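Local coordinates for type IV pilus assembly protein PilF (Thermus thermophilus HB8, PDB 5OIU), which is the hexameric AAA+ ATPase motor that probably hydrolyses ATP to power the assembly of type IV pili, at residues 16-19 with 20-24; 290-293 with 294-297; 315-318 with 319-322; 362-365 with 366-370; 372-376 with 377-381. All blocks are in the same frame, centred on the assembly; numbering follows the deposited sequence.

Interaction 1 (16-19 with 20-24); sequences IREA and FLQDA
Glu18 and Gln22 lie side by side on one flank of helix 6-22 and point the same way. Both chains bend at chi2, and the carboxylate and amide end nearly coplanar, 17° apart. Glu18 OE1 stays 3.9 Å from Gln22 NE2, a loose polar approach. Gln22 N donates to Glu18 O at 2.7 Å. Arg17 and Leu21 form the next parallel pair, one turn apart. Here the touch is apolar, Arg17 CG against Leu21 CD1 at 4.0 Å, and the guanidinium plays no part in it. The helix then stops at a Schellman motif. Asp23 takes a positive phi and turns the chain back on its last turn. Ala24 N donates to Ala19 O at 2.9 Å, while Asp23 N donates to Phe20 O at 3.1 Å. The turn brings two methyl groups together, Ala19 CB and Ala24 CB, 4.1 Å apart. This is the apolar contact that commonly accompanies the motif. Phe20 behaves differently. Its CG is anti to the backbone N (chi1 -180°), and this swings the ring away from residues 16-19 onto Ile90 and Val92 of strand 90-101. Ile16 reaches Leu94 of the same strand, and Phe20 N donates to Ile16 O at 2.9 Å. Gln22 and Ala24 meet Ile42 of strand 36-42.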
loop_
_atom_site.group_PDB
_atom_site.type_symbol
_atom_site.label_atom_id
_atom_site.label_comp_id
_atom_site.label_asym_id
_atom_site.label_seq_id
_atom_site.Cartn_x
_atom_site.Cartn_y
_atom_site.Cartn_z
ATOM N N ILE C 16 13.421 42.505 -23.293
ATOM C CA ILE C 16 12.714 41.572 -24.160
ATOM C C ILE C 16 12.588 42.149 -25.570
ATOM O O ILE C 16 12.867 41.456 -26.558
ATOM C CB ILE C 16 11.350 41.186 -23.552
ATOM C CG1 ILE C 16 11.540 40.727 -22.099
ATOM C CG2 ILE C 16 10.655 40.087 -24.405
ATOM C CD1 ILE C 16 10.371 39.950 -21.500
ATOM N N ARG C 17 12.232 43.403 -25.680
ATOM C CA ARG C 17 12.207 44.014 -26.978
ATOM C C ARG C 17 13.554 43.873 -27.634
ATOM O O ARG C 17 13.630 43.465 -28.741
ATOM C CB ARG C 17 11.766 45.466 -26.921
ATOM C CG ARG C 17 11.625 46.099 -28.287
ATOM C CD ARG C 17 11.028 47.477 -28.259
ATOM N NE ARG C 17 11.870 48.407 -27.517
ATOM C CZ ARG C 17 11.599 48.933 -26.320
ATOM N NH1 ARG C 17 10.490 48.644 -25.666
ATOM N NH2 ARG C 17 12.467 49.758 -25.776
ATOM N N GLU C 18 14.617 44.194 -26.931
ATOM C CA GLU C 18 15.951 44.150 -27.521
ATOM C C GLU C 18 16.376 42.724 -27.880
ATOM O O GLU C 18 16.895 42.484 -28.981
ATOM C CB GLU C 18 16.974 44.786 -26.578
ATOM C CG GLU C 18 17.168 46.283 -26.775
ATOM C CD GLU C 18 17.673 46.648 -28.153
ATOM O OE1 GLU C 18 18.152 45.738 -28.881
ATOM O OE2 GLU C 18 17.606 47.857 -28.504
ATOM N N ALA C 19 16.191 41.769 -26.959
ATOM C CA ALA C 19 16.478 40.365 -27.268
ATOM C C ALA C 19 15.759 39.916 -28.539
ATOM O O ALA C 19 16.371 39.321 -29.436
ATOM C CB ALA C 19 16.087 39.464 -26.091
ATOM N N PHE C 20 14.455 40.207 -28.638
ATOM C CA PHE C 20 13.690 39.801 -29.815
ATOM C C PHE C 20 14.275 40.388 -31.101
ATOM O O PHE C 20 14.508 39.661 -32.073
ATOM C CB PHE C 20 12.224 40.207 -29.657
ATOM C CG PHE C 20 11.365 39.816 -30.822
ATOM C CD1 PHE C 20 11.031 38.484 -31.036
ATOM C CD2 PHE C 20 10.897 40.780 -31.715
ATOM C CE1 PHE C 20 10.241 38.112 -32.111
ATOM C CE2 PHE C 20 10.087 40.417 -32.797
ATOM C CZ PHE C 20 9.767 39.083 -32.999
ATOM N N LEU C 21 14.516 41.701 -31.132
ATOM C CA LEU C 21 15.141 42.296 -32.317
ATOM C C LEU C 21 16.570 41.800 -32.532
ATOM O O LEU C 21 17.012 41.652 -33.677
ATOM C CB LEU C 21 15.135 43.814 -32.211
ATOM C CG LEU C 21 13.769 44.457 -32.020
ATOM C CD1 LEU C 21 13.935 45.881 -31.510
ATOM C CD2 LEU C 21 12.961 44.415 -33.322
ATOM N N GLN C 22 17.315 41.546 -31.455
ATOM C CA GLN C 22 18.668 41.021 -31.609
ATOM C C GLN C 22 18.698 39.635 -32.238
ATOM O O GLN C 22 19.766 39.213 -32.711
ATOM C CB GLN C 22 19.367 40.945 -30.251
ATOM C CG GLN C 22 20.048 42.217 -29.868
ATOM C CD GLN C 22 20.890 42.737 -31.000
ATOM O OE1 GLN C 22 21.595 41.967 -31.683
ATOM N NE2 GLN C 22 20.815 44.043 -31.228
ATOM N N ASP C 23 17.559 38.922 -32.237
ATOM C CA ASP C 23 17.522 37.472 -32.432
ATOM C C ASP C 23 18.311 36.728 -31.341
ATOM O O ASP C 23 18.831 35.636 -31.563
ATOM C CB ASP C 23 18.015 37.092 -33.830
ATOM C CG ASP C 23 17.175 36.019 -34.465
ATOM O OD1 ASP C 23 17.173 34.883 -33.931
ATOM O OD2 ASP C 23 16.507 36.313 -35.490
ATOM N N ALA C 24 18.385 37.297 -30.142
ATOM C CA ALA C 24 19.032 36.619 -29.026
ATOM C C ALA C 24 18.225 35.405 -28.570
ATOM O O ALA C 24 16.987 35.397 -28.588
ATOM C CB ALA C 24 19.216 37.575 -27.849
#

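Interaction 2 (290-293 with 294-297); sequences KPDP and ETLR
The Arg297 guanidinium has Pro293 over one face, with Pro293 O 3.8 Å above the plane and displaced toward the rim. At its edge, in plane, sits CG of Glu294. Arg297 NH2 also reaches the proline ring, 3.6 Å from Pro293 CB. These groups belong to the start of helix 293-298, which Asp292 caps as its N-cap residue. The arginine chain bends at chi3 to fold back over this turn. There NH1 forms a salt bridge with Glu294 OE1 at 3.2 Å, and NE pairs with Glu303. The side chains of Asp292 and Glu294 run alongside each other, but their carboxylate planes stand 84° apart. Asp292 has its CG anti to the backbone N (chi1 -164°). This places OD1 near the helix start, where it takes a weak bond from Glu294 N at 3.3 Å. OD2 is turned toward a second subunit and forms a weak hydrogen bond with His343 of that chain. Putting an alanine here would remove both oxygens and is likely to leave Glu294 N without its cap and the neighbouring His343 without this partner. Thr295 crosses Asp292 at about a right angle, its OG1 3.3 Å from Asp292 CB. Val346 of the second subunit packs on Asp292, Glu294 and Thr295, while Ile306 of the same chain packs on Pro293, Leu296 and Arg297. Leu296 also reaches back across the turn, where its CD1 touches Pro291 CG at 3.9 Å.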
loop_
_atom_site.group_PDB
_atom_site.type_symbol
_atom_site.label_atom_id
_atom_site.label_comp_id
_atom_site.label_asym_id
_atom_site.label_seq_id
_atom_site.Cartn_x
_atom_site.Cartn_y
_atom_site.Cartn_z
ATOM N N LYS C 290 31.199 5.938 -37.300
ATOM C CA LYS C 290 31.108 4.503 -37.099
ATOM C C LYS C 290 30.631 4.294 -35.675
ATOM O O LYS C 290 31.295 4.752 -34.736
ATOM C CB LYS C 290 32.453 3.819 -37.338
ATOM C CG LYS C 290 32.485 2.331 -37.010
ATOM C CD LYS C 290 31.439 1.542 -37.793
ATOM C CE LYS C 290 31.299 0.115 -37.241
ATOM N NZ LYS C 290 31.031 -0.897 -38.315
ATOM N N PRO C 291 29.472 3.692 -35.465
ATOM C CA PRO C 291 29.033 3.406 -34.103
ATOM C C PRO C 291 29.783 2.221 -33.531
ATOM O O PRO C 291 30.253 1.340 -34.256
ATOM C CB PRO C 291 27.548 3.082 -34.284
ATOM C CG PRO C 291 27.475 2.507 -35.654
ATOM C CD PRO C 291 28.488 3.256 -36.471
ATOM N N ASP C 292 29.887 2.207 -32.216
ATOM C CA ASP C 292 30.375 1.018 -31.526
ATOM C C ASP C 292 29.302 -0.064 -31.570
ATOM O O ASP C 292 28.190 0.159 -31.065
ATOM C CB ASP C 292 30.728 1.343 -30.077
ATOM C CG ASP C 292 31.595 0.267 -29.421
ATOM O OD1 ASP C 292 31.757 -0.814 -30.031
ATOM O OD2 ASP C 292 32.123 0.510 -28.302
ATOM N N PRO C 293 29.579 -1.235 -32.144
ATOM C CA PRO C 293 28.593 -2.329 -32.083
ATOM C C PRO C 293 28.084 -2.610 -30.679
ATOM O O PRO C 293 26.892 -2.879 -30.513
ATOM C CB PRO C 293 29.365 -3.525 -32.645
ATOM C CG PRO C 293 30.394 -2.928 -33.507
ATOM C CD PRO C 293 30.790 -1.618 -32.886
ATOM N N GLU C 294 28.947 -2.543 -29.662
ATOM C CA GLU C 294 28.503 -2.846 -28.305
ATOM C C GLU C 294 27.429 -1.874 -27.836
ATOM O O GLU C 294 26.423 -2.297 -27.258
ATOM C CB GLU C 294 29.688 -2.833 -27.347
ATOM C CG GLU C 294 30.495 -4.101 -27.369
ATOM C CD GLU C 294 29.815 -5.266 -26.653
ATOM O OE1 GLU C 294 28.571 -5.239 -26.436
ATOM O OE2 GLU C 294 30.548 -6.221 -26.309
ATOM N N THR C 295 27.622 -0.570 -28.086
ATOM C CA THR C 295 26.603 0.423 -27.744
ATOM C C THR C 295 25.244 0.021 -28.299
ATOM O O THR C 295 24.253 -0.040 -27.564
ATOM C CB THR C 295 26.966 1.811 -28.284
ATOM O OG1 THR C 295 28.316 2.154 -27.966
ATOM C CG2 THR C 295 26.034 2.840 -27.695
ATOM N N LEU C 296 25.187 -0.243 -29.613
ATOM C CA LEU C 296 23.937 -0.647 -30.260
ATOM C C LEU C 296 23.390 -1.937 -29.666
ATOM O O LEU C 296 22.175 -2.077 -29.479
ATOM C CB LEU C 296 24.155 -0.813 -31.765
ATOM C CG LEU C 296 24.636 0.436 -32.499
ATOM C CD1 LEU C 296 24.894 0.092 -33.951
ATOM C CD2 LEU C 296 23.607 1.561 -32.380
ATOM N N ARG C 297 24.272 -2.898 -29.384
ATOM C CA ARG C 297 23.865 -4.139 -28.735
ATOM C C ARG C 297 23.168 -3.848 -27.413
ATOM O O ARG C 297 22.015 -4.246 -27.203
ATOM C CB ARG C 297 25.090 -5.033 -28.522
ATOM C CG ARG C 297 25.001 -6.424 -29.108
ATOM C CD ARG C 297 26.313 -7.181 -28.936
ATOM N NE ARG C 297 27.053 -7.312 -30.194
ATOM C CZ ARG C 297 28.232 -6.740 -30.444
ATOM N NH1 ARG C 297 28.817 -5.981 -29.526
ATOM N NH2 ARG C 297 28.834 -6.921 -31.614
#

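Interaction 3 (315-318 with 319-322); sequences MGCE and RCGG. With ZN (zinc ion), chain S.
Cys317 and Arg319 meet within a CxxC turn, one half of a four-cysteine zinc site that Cys282 and Cys285 complete. Arg319 comes first along residues 319-322. Its N-H points at Cys317 SG in a weak bond of 3.5 Å, and its CB also sits beside this sulfur. Its carbonyl oxygen accepts from Lys326 NZ. Cys320 follows and carries the contact. Its SG lies between the backbone N and the carbonyl carbon (chi1 62°), which places the sulfur on the zinc ion at 2.3 Å. Cys317 SG has a similar torsion and lies farther from the zinc ion, at 2.7 Å. Cys320 SG also accepts from Cys317 N at 3.4 Å. Amide donors to metal-bound sulfurs of this kind are likely to ease the negative charge on the thiolates. Cys320 N closes the turn on Cys317 O at 3.1 Å, arriving from 45° out of the carbonyl plane. Gly321 then takes a positive phi and leads the chain back past residues 315-318. Gly322 ends the return alongside Gly316, where its carbonyl oxygen lies 3.6 Å from Gly316 CA.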
loop_
_atom_site.group_PDB
_atom_site.type_symbol
_atom_site.label_atom_id
_atom_site.label_comp_id
_atom_site.label_asym_id
_atom_site.label_seq_id
_atom_site.Cartn_x
_atom_site.Cartn_y
_atom_site.Cartn_z
ATOM N N MET C 315 28.941 18.540 -37.978
ATOM C CA MET C 315 30.284 19.040 -37.716
ATOM C C MET C 315 30.283 20.515 -37.358
ATOM O O MET C 315 31.258 20.991 -36.770
ATOM C CB MET C 315 31.195 18.793 -38.918
ATOM C CG MET C 315 31.957 17.475 -38.851
ATOM S SD MET C 315 32.887 17.305 -37.312
ATOM C CE MET C 315 33.450 15.599 -37.434
ATOM N N GLY C 316 29.207 21.235 -37.677
ATOM C CA GLY C 316 29.089 22.649 -37.367
ATOM C C GLY C 316 29.428 23.514 -38.566
ATOM O O GLY C 316 30.517 23.371 -39.131
ATOM N N CYS C 317 28.521 24.406 -38.971
ATOM C CA CYS C 317 28.767 25.253 -40.132
ATOM C C CYS C 317 27.943 26.533 -40.032
ATOM O O CYS C 317 27.124 26.707 -39.127
ATOM C CB CYS C 317 28.459 24.516 -41.438
ATOM S SG CYS C 317 26.712 24.464 -41.879
ATOM N N GLU C 318 28.157 27.421 -41.008
ATOM C CA GLU C 318 27.533 28.743 -40.996
ATOM C C GLU C 318 26.011 28.670 -40.864
ATOM O O GLU C 318 25.412 29.546 -40.234
ATOM C CB GLU C 318 27.920 29.506 -42.271
ATOM C CG GLU C 318 29.371 29.287 -42.730
ATOM C CD GLU C 318 29.503 28.184 -43.782
ATOM O OE1 GLU C 318 28.860 28.288 -44.852
ATOM O OE2 GLU C 318 30.238 27.200 -43.523
ATOM N N ARG C 319 25.378 27.633 -41.429
ATOM C CA ARG C 319 23.920 27.504 -41.481
ATOM C C ARG C 319 23.283 27.025 -40.170
ATOM O O ARG C 319 22.054 26.941 -40.097
ATOM C CB ARG C 319 23.511 26.551 -42.624
ATOM C CG ARG C 319 23.584 27.141 -44.053
ATOM C CD ARG C 319 22.404 28.089 -44.390
ATOM N NE ARG C 319 22.473 29.384 -43.689
ATOM C CZ ARG C 319 21.445 29.994 -43.084
ATOM N NH1 ARG C 319 21.627 31.165 -42.484
ATOM N NH2 ARG C 319 20.232 29.441 -43.067
ATOM N N CYS C 320 24.062 26.726 -39.128
ATOM C CA CYS C 320 23.500 26.157 -37.908
ATOM C C CYS C 320 24.169 26.726 -36.661
ATOM O O CYS C 320 24.258 26.038 -35.635
ATOM C CB CYS C 320 23.632 24.626 -37.907
ATOM S SG CYS C 320 25.353 24.031 -37.945
ATOM N N GLY C 321 24.638 27.973 -36.722
ATOM C CA GLY C 321 25.486 28.481 -35.650
ATOM C C GLY C 321 26.800 27.720 -35.654
ATOM O O GLY C 321 27.365 27.427 -36.707
ATOM N N GLY C 322 27.291 27.374 -34.474
ATOM C CA GLY C 322 28.312 26.353 -34.397
ATOM C C GLY C 322 27.748 24.997 -34.067
ATOM O O GLY C 322 28.483 24.004 -34.100
HETATM ZN ZN ZN S . 25.654 22.907 -39.942
#

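Interaction 4 (362-365 with 366-370); sequences GMKT and LREDG
Glu368 folds back over Thr365 at the start of helix 366-374. Its CB lies 3.5 Å from Thr365 OG1. CG comes next, anti to the carbonyl carbon (chi1 -80°), and also lies 3.5 Å from Thr365 OG1. From there the chain runs extended across the threonine. CD passes Thr365 OG1 at 3.4 Å. At the tip, OE1 accepts from Thr365 N at 2.9 Å in a nearly straight bond (166°). The amide meets OE1 from above the carboxylate plane, 47° out of it. Lys364 NZ is 4.3 Å from Glu368 OE1, too far for a salt bridge. OE2 pairs instead with Arg359 of helix 351-360, so the two oxygens serve different partners. The return bond runs from Glu368 N to Thr365 OG1 at 3.2 Å. Asp369 N donates to Thr365 O at 2.8 Å, an i to i+4 helix bond. With an alanine at the glutamate position, Thr365 N would probably lose its acceptor and Arg359 its charged mate. Asp369 OD2 forms a salt bridge with Lys373 and accepts from His332 N, while Leu366 N donates to Glu333. With each side chain bonded to the other's backbone N, Thr365 and Glu368 make the capping box of a helix N-terminus.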
loop_
_atom_site.group_PDB
_atom_site.type_symbol
_atom_site.label_atom_id
_atom_site.label_comp_id
_atom_site.label_asym_id
_atom_site.label_seq_id
_atom_site.Cartn_x
_atom_site.Cartn_y
_atom_site.Cartn_z
ATOM N N GLY C 362 4.514 -5.331 -28.017
ATOM C CA GLY C 362 5.051 -4.629 -29.158
ATOM C C GLY C 362 5.156 -3.103 -29.101
ATOM O O GLY C 362 5.284 -2.481 -30.159
ATOM N N MET C 363 5.120 -2.493 -27.920
ATOM C CA MET C 363 5.317 -1.052 -27.812
ATOM C C MET C 363 6.794 -0.703 -27.838
ATOM O O MET C 363 7.571 -1.246 -27.040
ATOM C CB MET C 363 4.714 -0.516 -26.525
ATOM C CG MET C 363 5.094 0.914 -26.258
ATOM S SD MET C 363 4.443 1.433 -24.677
ATOM C CE MET C 363 5.932 1.404 -23.686
ATOM N N LYS C 364 7.179 0.206 -28.744
ATOM C CA LYS C 364 8.520 0.773 -28.721
ATOM C C LYS C 364 8.616 1.887 -27.682
ATOM O O LYS C 364 7.676 2.677 -27.501
ATOM C CB LYS C 364 8.907 1.314 -30.094
ATOM C CG LYS C 364 8.754 0.314 -31.205
ATOM C CD LYS C 364 9.994 0.258 -32.086
ATOM C CE LYS C 364 10.241 -1.170 -32.614
ATOM N NZ LYS C 364 11.027 -2.038 -31.668
ATOM N N THR C 365 9.764 1.940 -26.991
ATOM C CA THR C 365 10.029 2.988 -26.008
ATOM C C THR C 365 10.595 4.229 -26.681
ATOM O O THR C 365 11.033 4.197 -27.830
ATOM C CB THR C 365 11.039 2.555 -24.940
ATOM O OG1 THR C 365 12.308 2.310 -25.559
ATOM C CG2 THR C 365 10.588 1.346 -24.198
ATOM N N LEU C 366 10.614 5.320 -25.907
ATOM C CA LEU C 366 11.233 6.568 -26.337
ATOM C C LEU C 366 12.643 6.350 -26.886
ATOM O O LEU C 366 13.013 6.889 -27.936
ATOM C CB LEU C 366 11.295 7.535 -25.161
ATOM C CG LEU C 366 10.070 8.250 -24.622
ATOM C CD1 LEU C 366 10.509 9.136 -23.446
ATOM C CD2 LEU C 366 9.401 9.050 -25.735
ATOM N N ARG C 367 13.460 5.587 -26.157
ATOM C CA ARG C 367 14.856 5.439 -26.537
ATOM C C ARG C 367 14.996 4.555 -27.768
ATOM O O ARG C 367 15.835 4.818 -28.643
ATOM C CB ARG C 367 15.645 4.880 -25.363
ATOM C CG ARG C 367 17.120 4.738 -25.617
ATOM C CD ARG C 367 17.735 3.987 -24.469
ATOM N NE ARG C 367 18.128 4.872 -23.384
ATOM C CZ ARG C 367 18.131 4.524 -22.097
ATOM N NH1 ARG C 367 17.742 3.297 -21.733
ATOM N NH2 ARG C 367 18.527 5.404 -21.179
ATOM N N GLU C 368 14.163 3.515 -27.863
ATOM C CA GLU C 368 14.097 2.730 -29.090
ATOM C C GLU C 368 13.679 3.604 -30.271
ATOM O O GLU C 368 14.328 3.600 -31.324
ATOM C CB GLU C 368 13.136 1.556 -28.898
ATOM C CG GLU C 368 13.739 0.362 -28.142
ATOM C CD GLU C 368 12.675 -0.500 -27.479
ATOM O OE1 GLU C 368 11.484 -0.276 -27.758
ATOM O OE2 GLU C 368 13.015 -1.399 -26.675
ATOM N N ASP C 369 12.605 4.378 -30.106
ATOM C CA ASP C 369 12.191 5.307 -31.151
ATOM C C ASP C 369 13.298 6.310 -31.448
ATOM O O ASP C 369 13.616 6.582 -32.615
ATOM C CB ASP C 369 10.897 6.023 -30.736
ATOM C CG ASP C 369 10.220 6.757 -31.905
ATOM O OD1 ASP C 369 9.645 6.074 -32.795
ATOM O OD2 ASP C 369 10.243 8.017 -31.923
ATOM N N GLY C 370 13.899 6.871 -30.399
ATOM C CA GLY C 370 14.964 7.833 -30.610
ATOM C C GLY C 370 16.124 7.220 -31.359
ATOM O O GLY C 370 16.686 7.841 -32.261
#

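Interaction 5 (372-376 with 377-381); sequences YKALQ and GITTL
Lys373 CG and Ile378 CG1 both lie anti to the carbonyl carbon (chi1 -66° and -63°), and this brings the two chains together. They cross at a slant, and Ile378 CD1 rests 3.7 Å from Lys373 CB. The rest of the lysine runs extended away from this contact. Its NZ forms a salt bridge with Asp369 and a hydrogen bond with the O of Ala330, a residue of the ATP pocket. Two amides grip Lys373 O. Gln376 N and Ile378 N, each at 3.1 Å, reach it from opposite faces of its plane. Gly377 N donates to Ala374 O, also at 3.1 Å, from 67° out of the carbonyl plane, and this closes a type I turn over residues 374-377. Gly377 has a positive phi. A CB there would run into the preceding carbonyl oxygen, Gln376 O. Beyond the glycine the chain passes back over Ala374. Thr379 O lies 3.5 Å from Ala374 CA, a CH...O contact. Thr379 CG2 sits 4.0 Å from Ala374 CB. Thr379 OG1 is turned the other way and bonds Arg279 O. Thr380 OG1 caps the next helix at Glu383 N. The bonds from Ile378 N to Lys373 O and from Gly377 N to Ala374 O, with Gly377 at positive phi, make the Schellman motif that ends helix 366-374.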
loop_
_atom_site.group_PDB
_atom_site.type_symbol
_atom_site.label_atom_id
_atom_site.label_comp_id
_atom_site.label_asym_id
_atom_site.label_seq_id
_atom_site.Cartn_x
_atom_site.Cartn_y
_atom_site.Cartn_z
ATOM N N TYR C 372 16.133 4.626 -33.465
ATOM C CA TYR C 372 15.691 4.433 -34.841
ATOM C C TYR C 372 15.870 5.706 -35.668
ATOM O O TYR C 372 16.499 5.683 -36.730
ATOM C CB TYR C 372 14.230 3.956 -34.826
ATOM C CG TYR C 372 13.511 4.081 -36.154
ATOM C CD1 TYR C 372 13.703 3.137 -37.170
ATOM C CD2 TYR C 372 12.638 5.139 -36.403
ATOM C CE1 TYR C 372 13.045 3.252 -38.402
ATOM C CE2 TYR C 372 11.975 5.262 -37.630
ATOM C CZ TYR C 372 12.185 4.316 -38.623
ATOM O OH TYR C 372 11.540 4.426 -39.834
ATOM N N LYS C 373 15.370 6.840 -35.167
ATOM C CA LYS C 373 15.496 8.089 -35.914
ATOM C C LYS C 373 16.936 8.596 -35.933
ATOM O O LYS C 373 17.358 9.249 -36.901
ATOM C CB LYS C 373 14.562 9.149 -35.334
ATOM C CG LYS C 373 13.083 8.822 -35.510
ATOM C CD LYS C 373 12.222 9.676 -34.595
ATOM C CE LYS C 373 10.760 9.393 -34.794
ATOM N NZ LYS C 373 9.932 9.952 -33.683
ATOM N N ALA C 374 17.703 8.307 -34.880
ATOM C CA ALA C 374 19.134 8.584 -34.922
ATOM C C ALA C 374 19.827 7.745 -35.986
ATOM O O ALA C 374 20.756 8.229 -36.646
ATOM C CB ALA C 374 19.751 8.330 -33.550
ATOM N N LEU C 375 19.380 6.499 -36.179
ATOM C CA LEU C 375 19.957 5.649 -37.214
ATOM C C LEU C 375 19.625 6.132 -38.623
ATOM O O LEU C 375 20.165 5.586 -39.589
ATOM C CB LEU C 375 19.491 4.204 -37.025
ATOM C CG LEU C 375 20.136 3.442 -35.859
ATOM C CD1 LEU C 375 19.498 2.061 -35.648
ATOM C CD2 LEU C 375 21.653 3.341 -36.049
ATOM N N GLN C 376 18.764 7.137 -38.767
ATOM C CA GLN C 376 18.487 7.743 -40.059
ATOM C C GLN C 376 19.073 9.142 -40.201
ATOM O O GLN C 376 18.867 9.783 -41.232
ATOM C CB GLN C 376 16.980 7.781 -40.305
ATOM C CG GLN C 376 16.378 6.397 -40.343
ATOM C CD GLN C 376 14.868 6.419 -40.480
ATOM O OE1 GLN C 376 14.145 6.484 -39.485
ATOM N NE2 GLN C 376 14.380 6.377 -41.721
ATOM N N GLY C 377 19.793 9.634 -39.203
ATOM C CA GLY C 377 20.376 10.950 -39.280
ATOM C C GLY C 377 19.489 12.102 -38.864
ATOM O O GLY C 377 19.890 13.257 -39.033
ATOM N N ILE C 378 18.300 11.842 -38.325
ATOM C CA ILE C 378 17.462 12.947 -37.859
ATOM C C ILE C 378 18.096 13.635 -36.653
ATOM O O ILE C 378 18.049 14.864 -36.517
ATOM C CB ILE C 378 16.053 12.428 -37.541
ATOM C CG1 ILE C 378 15.418 11.900 -38.817
ATOM C CG2 ILE C 378 15.211 13.510 -36.938
ATOM C CD1 ILE C 378 14.363 10.875 -38.588
ATOM N N THR C 379 18.703 12.858 -35.763
ATOM C CA THR C 379 19.289 13.391 -34.546
ATOM C C THR C 379 20.565 12.621 -34.216
ATOM O O THR C 379 20.887 11.588 -34.825
ATOM C CB THR C 379 18.286 13.329 -33.382
ATOM O OG1 THR C 379 18.844 13.963 -32.238
ATOM C CG2 THR C 379 17.924 11.874 -33.033
ATOM N N THR C 380 21.311 13.155 -33.257
ATOM C CA THR C 380 22.444 12.424 -32.725
ATOM C C THR C 380 21.966 11.418 -31.694
ATOM O O THR C 380 20.874 11.535 -31.135
ATOM C CB THR C 380 23.435 13.367 -32.066
ATOM O OG1 THR C 380 22.842 13.890 -30.870
ATOM C CG2 THR C 380 23.796 14.494 -33.011
ATOM N N LEU C 381 22.800 10.419 -31.442
ATOM C CA LEU C 381 22.503 9.506 -30.347
ATOM C C LEU C 381 22.581 10.217 -29.002
ATOM O O LEU C 381 21.814 9.891 -28.090
ATOM C CB LEU C 381 23.451 8.318 -30.380
ATOM C CG LEU C 381 23.268 7.349 -29.222
ATOM C CD1 LEU C 381 22.055 6.466 -29.489
ATOM C CD2 LEU C 381 24.534 6.522 -28.997
#

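Interactions 4 and 5 mark the start and end of helix 366-374, and they touch at Gly370 O and Thr379 CG2, 4.3 Å apart. Interaction 5 also meets interaction 2 through Leu381 CD2 and Thr295 CG2 at 4.2 Å. Interaction 3 is separate, about 8 Å from interaction 5 at the nearest atoms. The Thr380 side chain is about 11 Å from the zinc ion. Interaction 1 lies about 38 Å centre to centre from interaction 4, but about 10 Å from interaction 3 at the nearest atoms. Side chains of three contacts come within about 12 Å of a bound ATP, none in contact: Lys373 about 8 Å, Asp369 about 10 Å, Phe20 about 12 Å.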